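Local coordinates for protein cytosolic phospholipase A2 delta (PDB 5IZ5) that hydrolyses glycerophospholipids at the sn-2 position in a calcium-dependent manner, releasing a fatty acid, with a preference for linoleic acid, at residues 168-173 / 271-276; 225-230 / 261-266; 189-194 / 209-214; 606-611 / 639-644; 282-287 / 499-504. The protein carries 3 engineered substitutions. One frame throughout, in Å; residues are numbered along the deposited sequence.

Contact 1 of 5, residues 168-173 / 271-276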
# COMPACT_ATOMS: atom_id res chain seq x y z
N LEU B 168 -15.83 25.67 -0.25
CA LEU B 168 -16.58 26.77 0.38
C LEU B 168 -15.90 27.29 1.64
O LEU B 168 -15.62 26.53 2.56
CB LEU B 168 -18.04 26.35 0.59
CG LEU B 168 -18.91 26.40 1.86
CD1 LEU B 168 -18.46 27.30 3.00
CD2 LEU B 168 -20.32 26.79 1.41
N ASP B 169 -15.63 28.60 1.64
CA ASP B 169 -14.94 29.25 2.76
C ASP B 169 -15.91 30.06 3.61
O ASP B 169 -16.72 30.82 3.08
CB ASP B 169 -13.84 30.18 2.23
CG ASP B 169 -12.56 29.45 1.90
OD1 ASP B 169 -12.29 28.39 2.51
OD2 ASP B 169 -11.81 29.95 1.04
N VAL B 170 -15.81 29.91 4.93
CA VAL B 170 -16.63 30.65 5.87
C VAL B 170 -15.74 31.49 6.78
O VAL B 170 -14.93 30.94 7.53
CB VAL B 170 -17.49 29.71 6.74
CG1 VAL B 170 -18.45 30.51 7.60
CG2 VAL B 170 -18.26 28.73 5.88
N HIS B 171 -15.89 32.81 6.72
CA HIS B 171 -15.09 33.74 7.54
C HIS B 171 -15.97 34.43 8.57
O HIS B 171 -17.16 34.60 8.36
CB HIS B 171 -14.39 34.77 6.65
CG HIS B 171 -13.37 34.16 5.74
ND1 HIS B 171 -12.09 33.86 6.16
CD2 HIS B 171 -13.44 33.76 4.45
CE1 HIS B 171 -11.41 33.32 5.16
NE2 HIS B 171 -12.22 33.24 4.11
N LEU B 172 -15.36 34.84 9.68
CA LEU B 172 -16.12 35.27 10.85
C LEU B 172 -15.57 36.52 11.54
O LEU B 172 -14.43 36.54 11.99
CB LEU B 172 -16.19 34.09 11.83
CG LEU B 172 -16.46 34.34 13.31
CD1 LEU B 172 -17.68 35.23 13.54
CD2 LEU B 172 -16.61 33.02 14.03
N ASP B 173 -16.43 37.54 11.63
CA ASP B 173 -16.18 38.72 12.45
C ASP B 173 -16.68 38.47 13.86
O ASP B 173 -16.13 37.63 14.56
CB ASP B 173 -16.91 39.94 11.90
CG ASP B 173 -16.29 40.46 10.62
OD1 ASP B 173 -15.05 40.47 10.50
OD2 ASP B 173 -17.05 40.88 9.72
N LEU B 271 -21.19 36.18 9.49
CA LEU B 271 -20.32 35.29 8.73
C LEU B 271 -20.41 35.60 7.26
O LEU B 271 -21.48 35.94 6.75
CB LEU B 271 -20.67 33.82 8.95
CG LEU B 271 -20.05 33.09 10.13
CD1 LEU B 271 -19.55 34.00 11.24
CD2 LEU B 271 -21.04 32.11 10.71
N GLN B 272 -19.28 35.46 6.58
CA GLN B 272 -19.21 35.65 5.14
C GLN B 272 -18.76 34.36 4.48
O GLN B 272 -17.71 33.81 4.80
CB GLN B 272 -18.28 36.81 4.80
CG GLN B 272 -18.85 38.15 5.25
CD GLN B 272 -17.92 39.32 5.00
OE1 GLN B 272 -17.54 40.04 5.93
NE2 GLN B 272 -17.55 39.52 3.75
N LEU B 273 -19.55 33.86 3.54
CA LEU B 273 -19.08 32.68 2.85
C LEU B 273 -19.13 32.79 1.33
O LEU B 273 -20.03 33.43 0.77
CB LEU B 273 -19.68 31.37 3.38
CG LEU B 273 -21.12 30.91 3.31
CD1 LEU B 273 -22.07 31.86 4.02
CD2 LEU B 273 -21.56 30.67 1.88
N LYS B 274 -18.12 32.19 0.70
CA LYS B 274 -18.06 32.12 -0.74
C LYS B 274 -17.72 30.70 -1.20
O LYS B 274 -16.70 30.14 -0.82
CB LYS B 274 -17.02 33.09 -1.30
CG LYS B 274 -16.72 32.87 -2.79
CD LYS B 274 -16.80 34.14 -3.63
CE LYS B 274 -16.89 33.81 -5.11
NZ LYS B 274 -17.10 35.02 -5.95
N ALA B 275 -18.61 30.17 -2.03
CA ALA B 275 -18.40 28.89 -2.68
C ALA B 275 -17.71 29.13 -4.01
O ALA B 275 -18.10 30.03 -4.76
CB ALA B 275 -19.74 28.19 -2.89
N GLU B 276 -16.70 28.32 -4.30
CA GLU B 276 -15.89 28.48 -5.50
C GLU B 276 -15.53 27.10 -6.04
O GLU B 276 -15.49 26.12 -5.28
CB GLU B 276 -14.62 29.28 -5.17
CG GLU B 276 -14.35 30.44 -6.12
CD GLU B 276 -13.08 31.20 -5.77
OE1 GLU B 276 -12.14 30.58 -5.22
OE2 GLU B 276 -13.03 32.41 -6.04
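Leu168-Leu172 and Leu271-Ala275 pair as antiparallel neighbours in a beta sheet of what is probably a second C2 domain, their axes 4.6 Å apart. Four backbone hydrogen bonds close the two hydrogen-bonded pairs, Asp169 with Lys274 and His171 with Gln272. The straightest runs from His171 N to Gln272 O (2.8 Å, 174° at the hydrogen). On one face lie Leu168, Val170, Leu172, Leu271, Leu273 and Ala275. Val170 is split between two leucines: CG1, anti to the backbone N (chi1 -174°), lies 4.0 Å from Leu271 CG, and CG2 lies 3.9 Å from Leu273 CB. Leu271 CD1 lies against CB and CD1 of Leu172, though the modelled distance of 3.2 Å between Leu271 CD1 and Leu172 CD1 is too short to be relied on. Leu189, Leu191 and Leu193 of the facing sheet cover this side. The other face carries Asp169, His171, Gln272 and Lys274; there the carboxylate of Asp169 forms a salt bridge with Arg212 on the adjoining strand. The pair is thus amphipathic: backbone bonds set its register, aliphatic branches turn to the domain core, and polar groups occupy the outer face.

Contact 2 of 5, residues 225-230 / 261-266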
# COMPACT_ATOMS: atom_id res chain seq x y z
N GLY B 225 -25.72 26.61 9.80
CA GLY B 225 -24.91 27.28 10.81
C GLY B 225 -25.74 27.65 12.03
O GLY B 225 -26.89 28.08 11.91
N ARG B 226 -25.15 27.49 13.21
CA ARG B 226 -25.83 27.85 14.45
C ARG B 226 -24.85 28.08 15.59
O ARG B 226 -23.72 27.57 15.58
CB ARG B 226 -26.88 26.81 14.84
CG ARG B 226 -26.32 25.41 15.08
CD ARG B 226 -26.98 24.72 16.27
NE ARG B 226 -28.19 24.00 15.88
CZ ARG B 226 -29.45 24.33 16.20
NH1 ARG B 226 -29.73 25.41 16.94
NH2 ARG B 226 -30.44 23.56 15.78
N LEU B 227 -25.31 28.84 16.58
CA LEU B 227 -24.53 29.12 17.78
C LEU B 227 -25.15 28.42 18.98
O LEU B 227 -26.35 28.49 19.20
CB LEU B 227 -24.49 30.63 18.04
CG LEU B 227 -23.26 31.46 17.67
CD1 LEU B 227 -22.14 30.68 16.99
CD2 LEU B 227 -23.66 32.67 16.83
N ARG B 228 -24.30 27.74 19.75
CA ARG B 228 -24.71 27.03 20.96
C ARG B 228 -23.95 27.53 22.18
O ARG B 228 -22.77 27.92 22.08
CB ARG B 228 -24.46 25.53 20.81
CG ARG B 228 -25.70 24.72 20.48
CD ARG B 228 -25.36 23.35 19.89
NE ARG B 228 -26.36 22.94 18.90
CZ ARG B 228 -26.32 21.81 18.20
NH1 ARG B 228 -25.32 20.94 18.38
NH2 ARG B 228 -27.27 21.54 17.32
N SER B 229 -24.62 27.48 23.34
CA SER B 229 -24.00 27.78 24.63
C SER B 229 -24.46 26.76 25.69
O SER B 229 -25.38 25.97 25.45
CB SER B 229 -24.33 29.20 25.09
OG SER B 229 -25.61 29.27 25.68
N SER B 230 -23.80 26.78 26.84
CA SER B 230 -24.18 25.93 27.97
C SER B 230 -25.54 26.35 28.54
O SER B 230 -26.45 25.53 28.68
CB SER B 230 -23.12 25.99 29.06
OG SER B 230 -22.79 27.35 29.37
N VAL B 261 -25.68 35.02 12.13
CA VAL B 261 -26.11 33.83 12.86
C VAL B 261 -26.57 34.31 14.22
O VAL B 261 -25.79 34.93 14.94
CB VAL B 261 -24.96 32.81 13.03
CG1 VAL B 261 -25.44 31.55 13.73
CG2 VAL B 261 -24.35 32.46 11.69
N PRO B 262 -27.83 34.04 14.58
CA PRO B 262 -28.31 34.52 15.87
C PRO B 262 -27.64 33.79 17.03
O PRO B 262 -27.38 32.59 16.94
CB PRO B 262 -29.80 34.20 15.83
CG PRO B 262 -29.89 33.00 14.96
CD PRO B 262 -28.83 33.19 13.91
N ALA B 263 -27.37 34.53 18.11
CA ALA B 263 -26.81 33.97 19.33
C ALA B 263 -27.91 33.83 20.36
O ALA B 263 -28.93 34.52 20.28
CB ALA B 263 -25.72 34.87 19.86
N PRO B 264 -27.73 32.93 21.35
CA PRO B 264 -28.62 32.93 22.50
C PRO B 264 -28.33 34.15 23.38
O PRO B 264 -27.17 34.38 23.75
CB PRO B 264 -28.23 31.65 23.26
CG PRO B 264 -26.82 31.40 22.87
CD PRO B 264 -26.64 31.95 21.48
N ASN B 265 -29.35 34.95 23.68
CA ASN B 265 -29.20 36.07 24.61
C ASN B 265 -28.02 37.00 24.24
O ASN B 265 -27.22 37.39 25.09
CB ASN B 265 -29.00 35.52 26.03
CG ASN B 265 -30.01 34.45 26.38
OD1 ASN B 265 -31.12 34.43 25.83
ND2 ASN B 265 -29.65 33.54 27.29
N ALA B 266 -27.93 37.31 22.95
CA ALA B 266 -26.86 38.15 22.40
C ALA B 266 -27.19 38.43 20.94
O ALA B 266 -28.03 37.73 20.35
CB ALA B 266 -25.50 37.47 22.54
O HOH W 1 -27.67 30.10 16.09
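Strands Gly225-Arg228 and Val261-Ala263 run nearly parallel, 13° apart with axes 6.1 Å from each other, yet no direct hydrogen bond joins them. Instead one water connects the backbones, accepting from Leu227 N at 2.7 Å and donating to Pro262 O at 2.6 Å. Leu227 is the main bridge between the side chains. Its CD2 comes within 3.6 Å of Val261 O and 3.7 Å of Val261 CG1, while its CB faces Pro262 O and, farther off, the CD of Pro264. Val261 sets CG1 anti to its backbone N (chi1 -177°), which carries this methyl over the opposing backbone to 3.8 Å from Arg226 CA as well. Beyond the strand ends the Pro264 ring takes over: its CG lies 3.7 Å from Ser229 OG, a contact without a hydrogen bond, and Leu187 packs on both residues. Leu271 touches Val261, and Val269 touches Leu227. The strands belong to different sheets, Gly225-Arg228 bonding to the strand of Glu190 and Val261 to that of Val269. The outer strand 255-263 of one sheet packs against 221-228, an inner strand of the other, with a water between their backbones, as fits the beta sandwich of a C2 domain.

Contact 3 of 5, residues 189-194 / 209-214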
# COMPACT_ATOMS: atom_id res chain seq x y z
N LEU B 189 -19.76 27.91 17.63
CA LEU B 189 -20.32 27.90 16.27
C LEU B 189 -20.24 26.49 15.69
O LEU B 189 -19.16 25.90 15.66
CB LEU B 189 -19.55 28.86 15.37
CG LEU B 189 -19.91 28.86 13.87
CD1 LEU B 189 -21.32 29.36 13.63
CD2 LEU B 189 -18.91 29.70 13.09
N GLU B 190 -21.36 25.97 15.21
CA GLU B 190 -21.39 24.66 14.54
C GLU B 190 -21.79 24.83 13.08
O GLU B 190 -22.90 25.31 12.79
CB GLU B 190 -22.34 23.69 15.23
CG GLU B 190 -22.61 22.42 14.44
CD GLU B 190 -23.50 21.43 15.16
OE1 GLU B 190 -23.00 20.69 16.02
OE2 GLU B 190 -24.71 21.39 14.84
N LEU B 191 -20.90 24.44 12.17
CA LEU B 191 -21.14 24.46 10.73
C LEU B 191 -21.26 23.04 10.20
O LEU B 191 -20.38 22.20 10.45
CB LEU B 191 -20.01 25.17 10.00
CG LEU B 191 -19.73 26.61 10.40
CD1 LEU B 191 -18.44 27.09 9.76
CD2 LEU B 191 -20.89 27.52 10.00
N VAL B 192 -22.33 22.76 9.46
CA VAL B 192 -22.57 21.43 8.91
C VAL B 192 -22.80 21.54 7.42
O VAL B 192 -23.61 22.35 6.96
CB VAL B 192 -23.80 20.76 9.55
CG1 VAL B 192 -23.93 19.32 9.07
CG2 VAL B 192 -23.70 20.80 11.07
N LEU B 193 -22.09 20.70 6.66
CA LEU B 193 -22.27 20.61 5.22
C LEU B 193 -22.28 19.13 4.85
O LEU B 193 -21.23 18.53 4.58
CB LEU B 193 -21.15 21.38 4.51
CG LEU B 193 -21.04 21.41 2.97
CD1 LEU B 193 -22.34 21.09 2.25
CD2 LEU B 193 -20.47 22.74 2.50
N LYS B 194 -23.48 18.56 4.84
CA LYS B 194 -23.66 17.14 4.55
C LYS B 194 -23.13 16.78 3.17
O LYS B 194 -23.46 17.43 2.19
CB LYS B 194 -25.14 16.74 4.60
CG LYS B 194 -25.64 16.15 5.90
CD LYS B 194 -26.93 15.40 5.61
CE LYS B 194 -26.94 14.00 6.21
NZ LYS B 194 -27.94 13.11 5.56
N SER B 209 -11.21 31.37 13.35
CA SER B 209 -11.38 32.51 12.45
C SER B 209 -12.04 32.13 11.11
O SER B 209 -12.95 32.83 10.64
CB SER B 209 -10.01 33.15 12.19
OG SER B 209 -9.23 32.41 11.26
N ALA B 210 -11.60 31.02 10.52
CA ALA B 210 -11.99 30.64 9.15
C ALA B 210 -12.22 29.13 9.01
O ALA B 210 -11.66 28.34 9.76
CB ALA B 210 -10.93 31.10 8.16
N PHE B 211 -13.04 28.76 8.02
CA PHE B 211 -13.35 27.35 7.76
C PHE B 211 -13.41 27.07 6.26
O PHE B 211 -13.88 27.91 5.48
CB PHE B 211 -14.70 26.98 8.36
CG PHE B 211 -14.84 27.32 9.81
CD1 PHE B 211 -14.53 26.38 10.78
CD2 PHE B 211 -15.26 28.58 10.20
CE1 PHE B 211 -14.65 26.70 12.12
CE2 PHE B 211 -15.38 28.91 11.54
CZ PHE B 211 -15.07 27.96 12.50
N ARG B 212 -12.96 25.88 5.88
CA ARG B 212 -13.04 25.43 4.50
C ARG B 212 -13.75 24.08 4.47
O ARG B 212 -13.42 23.19 5.24
CB ARG B 212 -11.62 25.29 3.92
CG ARG B 212 -11.53 24.55 2.58
CD ARG B 212 -11.48 25.46 1.39
NE ARG B 212 -10.28 26.29 1.41
CZ ARG B 212 -10.03 27.23 0.51
NH1 ARG B 212 -10.87 27.45 -0.50
NH2 ARG B 212 -8.92 27.94 0.60
N PHE B 213 -14.73 23.96 3.57
CA PHE B 213 -15.35 22.67 3.28
C PHE B 213 -15.06 22.28 1.84
O PHE B 213 -15.12 23.12 0.93
CB PHE B 213 -16.87 22.74 3.46
CG PHE B 213 -17.31 22.88 4.89
CD1 PHE B 213 -17.69 21.76 5.63
CD2 PHE B 213 -17.38 24.12 5.48
CE1 PHE B 213 -18.12 21.89 6.95
CE2 PHE B 213 -17.80 24.26 6.80
CZ PHE B 213 -18.18 23.14 7.53
N HIS B 214 -14.75 21.00 1.63
CA HIS B 214 -14.61 20.45 0.30
C HIS B 214 -15.73 19.46 0.07
O HIS B 214 -16.00 18.61 0.92
CB HIS B 214 -13.27 19.74 0.17
CG HIS B 214 -12.09 20.61 0.44
ND1 HIS B 214 -11.64 20.88 1.71
CD2 HIS B 214 -11.26 21.27 -0.40
CE1 HIS B 214 -10.58 21.66 1.64
NE2 HIS B 214 -10.33 21.91 0.37
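Leu191 points from its strand straight at Phe211 and Phe213, across the interior of the beta sandwich formed by the probable second C2 domain. Leu189-Leu193 and Ala210-His214 lie in opposite sheets, their axes 9.1 Å apart at closest approach and 16° from parallel, too far for backbone pairing, so side chains bridge the gap. The CB of Leu191 comes first, at the edge of the Phe213 ring and near its plane, 3.7 Å from CZ. CG then leaves anti to the carbonyl carbon (chi1 -59°), and the branch CD1 is carried on to Phe211, where it sits over one face. It stands 3.8 Å from the ring centroid in a CH-pi contact, 23° off the normal and displaced toward the rim on the CD2 side. One leucine therefore serves two rings in different ways, an edge with its root and a face with its tip. Two residues away in either direction, Leu189 and Leu193 each touch one of the rings. Leu189 CD2 comes obliquely to Phe211 CE2 at 3.9 Å. All five residues are buried; Val170 lies against Leu191, Leu223 against Phe213, and Leu227 against Leu189. At the far end of the row, Leu193 CB rests 3.7 Å from Phe213 CD1, while its methyl CD2 reaches back to Phe213 CB, also at 3.7 Å.

Contact 4 of 5, residues 606-611 / 639-644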
# COMPACT_ATOMS: atom_id res chain seq x y z
N SER B 606 -2.13 3.81 7.98
CA SER B 606 -1.75 4.92 7.12
C SER B 606 -2.97 5.56 6.48
O SER B 606 -3.84 4.86 5.98
CB SER B 606 -0.80 4.45 6.04
OG SER B 606 0.42 4.03 6.62
N PRO B 607 -3.04 6.90 6.50
CA PRO B 607 -4.10 7.57 5.77
C PRO B 607 -4.08 7.18 4.30
O PRO B 607 -3.01 7.08 3.70
CB PRO B 607 -3.75 9.06 5.94
CG PRO B 607 -3.02 9.11 7.24
CD PRO B 607 -2.21 7.85 7.27
N ASN B 608 -5.26 6.95 3.74
CA ASN B 608 -5.38 6.51 2.36
C ASN B 608 -5.39 7.69 1.39
O ASN B 608 -6.35 8.44 1.34
CB ASN B 608 -6.66 5.70 2.20
CG ASN B 608 -6.85 5.18 0.79
OD1 ASN B 608 -5.92 5.21 -0.03
ND2 ASN B 608 -8.03 4.65 0.52
N PHE B 609 -4.32 7.82 0.60
CA PHE B 609 -4.24 8.89 -0.39
C PHE B 609 -5.30 8.79 -1.51
O PHE B 609 -5.54 9.75 -2.22
CB PHE B 609 -2.82 9.04 -0.97
CG PHE B 609 -2.23 7.77 -1.53
CD1 PHE B 609 -2.47 7.39 -2.84
CD2 PHE B 609 -1.39 6.98 -0.76
CE1 PHE B 609 -1.90 6.23 -3.36
CE2 PHE B 609 -0.83 5.82 -1.27
CZ PHE B 609 -1.09 5.45 -2.57
N LEU B 610 -5.94 7.63 -1.63
CA LEU B 610 -7.05 7.47 -2.57
C LEU B 610 -8.41 7.91 -2.02
O LEU B 610 -9.40 7.87 -2.76
CB LEU B 610 -7.16 6.00 -3.00
CG LEU B 610 -5.91 5.35 -3.61
CD1 LEU B 610 -6.25 3.95 -4.11
CD2 LEU B 610 -5.34 6.19 -4.74
N GLN B 611 -8.47 8.32 -0.75
CA GLN B 611 -9.76 8.57 -0.08
C GLN B 611 -10.71 9.46 -0.89
O GLN B 611 -10.34 10.52 -1.38
CB GLN B 611 -9.56 9.20 1.30
CG GLN B 611 -10.87 9.41 2.05
CD GLN B 611 -10.71 9.90 3.48
OE1 GLN B 611 -9.61 10.23 3.93
NE2 GLN B 611 -11.82 9.99 4.18
N GLN B 639 -17.08 -1.80 -2.20
CA GLN B 639 -16.19 -2.40 -1.20
C GLN B 639 -14.70 -2.28 -1.54
O GLN B 639 -13.87 -2.93 -0.89
CB GLN B 639 -16.53 -3.88 -1.00
CG GLN B 639 -18.02 -4.18 -0.97
CD GLN B 639 -18.32 -5.64 -0.64
OE1 GLN B 639 -17.83 -6.55 -1.31
NE2 GLN B 639 -19.11 -5.86 0.41
N LEU B 640 -14.34 -1.47 -2.53
CA LEU B 640 -12.92 -1.31 -2.90
C LEU B 640 -12.22 -0.25 -2.05
O LEU B 640 -12.85 0.43 -1.25
CB LEU B 640 -12.79 -1.00 -4.39
CG LEU B 640 -13.15 -2.16 -5.33
CD1 LEU B 640 -12.78 -1.83 -6.77
CD2 LEU B 640 -12.46 -3.46 -4.92
N THR B 641 -10.90 -0.11 -2.23
CA THR B 641 -10.07 0.73 -1.36
C THR B 641 -10.32 2.26 -1.41
O THR B 641 -10.14 2.94 -0.39
CB THR B 641 -8.57 0.44 -1.59
OG1 THR B 641 -8.29 -0.93 -1.28
CG2 THR B 641 -7.66 1.32 -0.73
N PRO B 642 -10.73 2.81 -2.58
CA PRO B 642 -10.88 4.27 -2.66
C PRO B 642 -11.74 4.88 -1.57
O PRO B 642 -11.44 5.97 -1.10
CB PRO B 642 -11.52 4.46 -4.04
CG PRO B 642 -10.96 3.35 -4.84
CD PRO B 642 -10.95 2.18 -3.89
N LYS B 643 -12.78 4.17 -1.13
CA LYS B 643 -13.67 4.69 -0.11
C LYS B 643 -13.16 4.57 1.33
O LYS B 643 -13.80 5.10 2.24
CB LYS B 643 -15.10 4.16 -0.31
CG LYS B 643 -15.78 3.42 0.82
CD LYS B 643 -15.44 1.94 0.86
CE LYS B 643 -16.09 1.27 2.06
NZ LYS B 643 -15.65 -0.14 2.20
N GLU B 644 -12.00 3.94 1.55
CA GLU B 644 -11.46 3.81 2.89
C GLU B 644 -10.66 5.05 3.29
O GLU B 644 -9.86 5.57 2.49
CB GLU B 644 -10.60 2.54 2.99
CG GLU B 644 -11.34 1.27 2.61
CD GLU B 644 -12.36 0.83 3.65
OE1 GLU B 644 -13.08 -0.14 3.37
OE2 GLU B 644 -12.48 1.45 4.73
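Asn608 ND2 is the polar centre of this contact, lodged against the backbone carbonyls of the Thr641-Glu644 turn. It donates to Glu644 O at 2.8 Å, with 151° at the hydrogen; the donor is tilted 25° from the carbonyl plane, and the acceptor lies slightly out of the amide plane of Asn608. Thr641 O is 2.9 Å from the same nitrogen, and the methyl CG2 of Thr641 lies beside it. Asn608 CG extends anti to the backbone N (chi1 -179°), carrying the amide across to the second loop. Around this polar point the backbones close in. Gln611 CA directs its hydrogen at Pro642 O, 3.3 Å away, and Leu610 CB packs against Pro642 CA at 4.1 Å.

The next shell fixes the amide. Leu610 N donates to Asn608 OD1 at 2.9 Å from above the carbonyl plane, an Asx turn, within a type I beta turn in which Gln611 N bonds Asn608 O. Opposite, Glu644 N returns to Thr641 O, folding that segment into its own turn. Farther out, Thr641 OG1 is bonded to Glu483, Tyr497 OH meets Thr641 N, and Leu610 packs on Phe494 and Ala499, linking both loops to the sheet of the catalytic domain. On the outer side, Lys643 NZ forms a salt bridge with Glu644 OE1. With OD1 engaged by its own turn and ND2 by the other loop, the buried amide is held at both ends, and its rotation is restricted.

Contact 5 of 5, residues 282-287 / 499-504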
# COMPACT_ATOMS: atom_id res chain seq x y z
N LEU B 282 -4.60 17.92 -8.98
CA LEU B 282 -4.56 16.81 -8.05
C LEU B 282 -3.16 16.63 -7.52
O LEU B 282 -2.19 16.80 -8.25
CB LEU B 282 -5.01 15.56 -8.81
CG LEU B 282 -6.47 15.13 -8.72
CD1 LEU B 282 -7.45 16.29 -8.53
CD2 LEU B 282 -6.83 14.29 -9.93
N ALA B 283 -3.05 16.28 -6.24
CA ALA B 283 -1.79 15.82 -5.67
C ALA B 283 -1.58 14.34 -6.01
O ALA B 283 -0.46 13.86 -6.03
CB ALA B 283 -1.77 16.04 -4.17
N VAL B 284 -2.66 13.62 -6.28
CA VAL B 284 -2.57 12.22 -6.67
C VAL B 284 -2.45 12.10 -8.20
O VAL B 284 -3.32 12.59 -8.92
CB VAL B 284 -3.78 11.41 -6.15
CG1 VAL B 284 -3.68 9.94 -6.54
CG2 VAL B 284 -3.89 11.54 -4.63
N HIS B 285 -1.39 11.43 -8.66
CA HIS B 285 -1.13 11.17 -10.07
C HIS B 285 -1.98 9.98 -10.53
O HIS B 285 -1.89 8.89 -9.97
CB HIS B 285 0.37 10.82 -10.30
CG HIS B 285 1.34 11.77 -9.66
ND1 HIS B 285 2.60 11.38 -9.26
CD2 HIS B 285 1.24 13.09 -9.36
CE1 HIS B 285 3.24 12.42 -8.74
NE2 HIS B 285 2.44 13.46 -8.79
N LEU B 286 -2.80 10.19 -11.55
CA LEU B 286 -3.65 9.14 -12.08
C LEU B 286 -3.19 8.74 -13.47
O LEU B 286 -3.31 9.52 -14.41
CB LEU B 286 -5.08 9.65 -12.18
CG LEU B 286 -5.78 10.04 -10.88
CD1 LEU B 286 -7.21 10.42 -11.22
CD2 LEU B 286 -5.75 8.94 -9.83
N GLY B 287 -2.69 7.52 -13.62
CA GLY B 287 -2.29 7.02 -14.93
C GLY B 287 -1.60 5.68 -14.79
O GLY B 287 -1.04 5.38 -13.74
N ALA B 499 -2.63 4.87 -9.43
CA ALA B 499 -2.77 6.08 -8.63
C ALA B 499 -1.60 6.18 -7.66
O ALA B 499 -1.36 5.27 -6.88
CB ALA B 499 -4.09 6.07 -7.88
N PHE B 500 -0.89 7.30 -7.73
CA PHE B 500 0.38 7.44 -7.05
C PHE B 500 0.54 8.84 -6.45
O PHE B 500 -0.03 9.82 -6.93
CB PHE B 500 1.52 7.17 -8.04
CG PHE B 500 1.66 5.72 -8.44
CD1 PHE B 500 2.64 4.92 -7.87
CD2 PHE B 500 0.83 5.17 -9.40
CE1 PHE B 500 2.77 3.58 -8.23
CE2 PHE B 500 0.95 3.83 -9.77
CZ PHE B 500 1.92 3.04 -9.18
N VAL B 501 1.36 8.93 -5.40
CA VAL B 501 1.77 10.22 -4.86
C VAL B 501 3.28 10.22 -4.66
O VAL B 501 3.88 9.16 -4.54
CB VAL B 501 1.09 10.53 -3.51
CG1 VAL B 501 -0.41 10.70 -3.69
CG2 VAL B 501 1.41 9.45 -2.49
N PRO B 502 3.88 11.41 -4.63
CA PRO B 502 5.29 11.47 -4.28
C PRO B 502 5.52 10.92 -2.87
O PRO B 502 4.65 11.08 -2.01
CB PRO B 502 5.63 12.96 -4.33
CG PRO B 502 4.54 13.61 -5.10
CD PRO B 502 3.33 12.75 -4.94
N PRO B 503 6.67 10.29 -2.63
CA PRO B 503 6.89 9.66 -1.34
C PRO B 503 6.78 10.64 -0.17
O PRO B 503 6.35 10.24 0.91
CB PRO B 503 8.31 9.11 -1.45
CG PRO B 503 8.95 9.90 -2.55
CD PRO B 503 7.84 10.15 -3.52
N GLU B 504 7.15 11.91 -0.39
CA GLU B 504 7.06 12.94 0.65
C GLU B 504 5.62 13.18 1.10
O GLU B 504 5.40 13.61 2.22
CB GLU B 504 7.75 14.25 0.23
CG GLU B 504 7.27 14.88 -1.07
CD GLU B 504 8.11 14.47 -2.25
OE1 GLU B 504 8.33 13.25 -2.49
OE2 GLU B 504 8.56 15.39 -2.95
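A short antiparallel bridge at the edge of the catalytic domain's mixed sheet joins His285-Leu286, the next strand after 266-277, to strand Ala499-Val501. His285 and Phe500 are the hydrogen-bonded pair: His285 N donates to Phe500 O at 2.7 Å, and Phe500 N returns to His285 O at 2.9 Å. Leu286 and Ala499 form the following non-hydrogen-bonded pair, with Leu286 CD2 3.8 Å from Ala499 CB. Val284 adds both branches. CG1, anti to the backbone N (chi1 -179°), reaches Ala499 CB at 4.1 Å, while CG2 touches Val501 CG1 at 3.7 Å. The imidazole of His285 leans outward to the Pro502 ring, its CE1 3.8 Å from Pro502 CD in an oblique approach. Phe510 lies against both valines. The Phe500 ring makes a cation-pi contact with Arg665. Ile160, from the long strand 160-172, rests on Leu286. Two backbone bonds fix the register, and small aliphatic groups fill one side while the exposed imidazole rests obliquely against Pro502; main-chain pairing and apolar contact thus hold strand 285-286 to strand 499-501 within the catalytic region.

Overall arrangement
From the N terminus, the chain enters the probable second C2 domain on strand 160-172, and contact 1 closes its outer loop when strand 266-277 returns beside that strand. Contacts 3 and 2 nest within this loop in series: contact 3 packs the two sheets face to face, and contact 2 brings the outer strand 255-263 against the other sheet. Both touch contact 1. Strand 285-286 follows, and contact 5 spans more than 200 residues to bring it against strand 499-501 of the catalytic domain. Contact 4, later in series, closes a shorter loop of the catalytic region, joining the loops before strands 614-615 and 649-650, and touches contact 5. Contacts 1 and 5 do not touch.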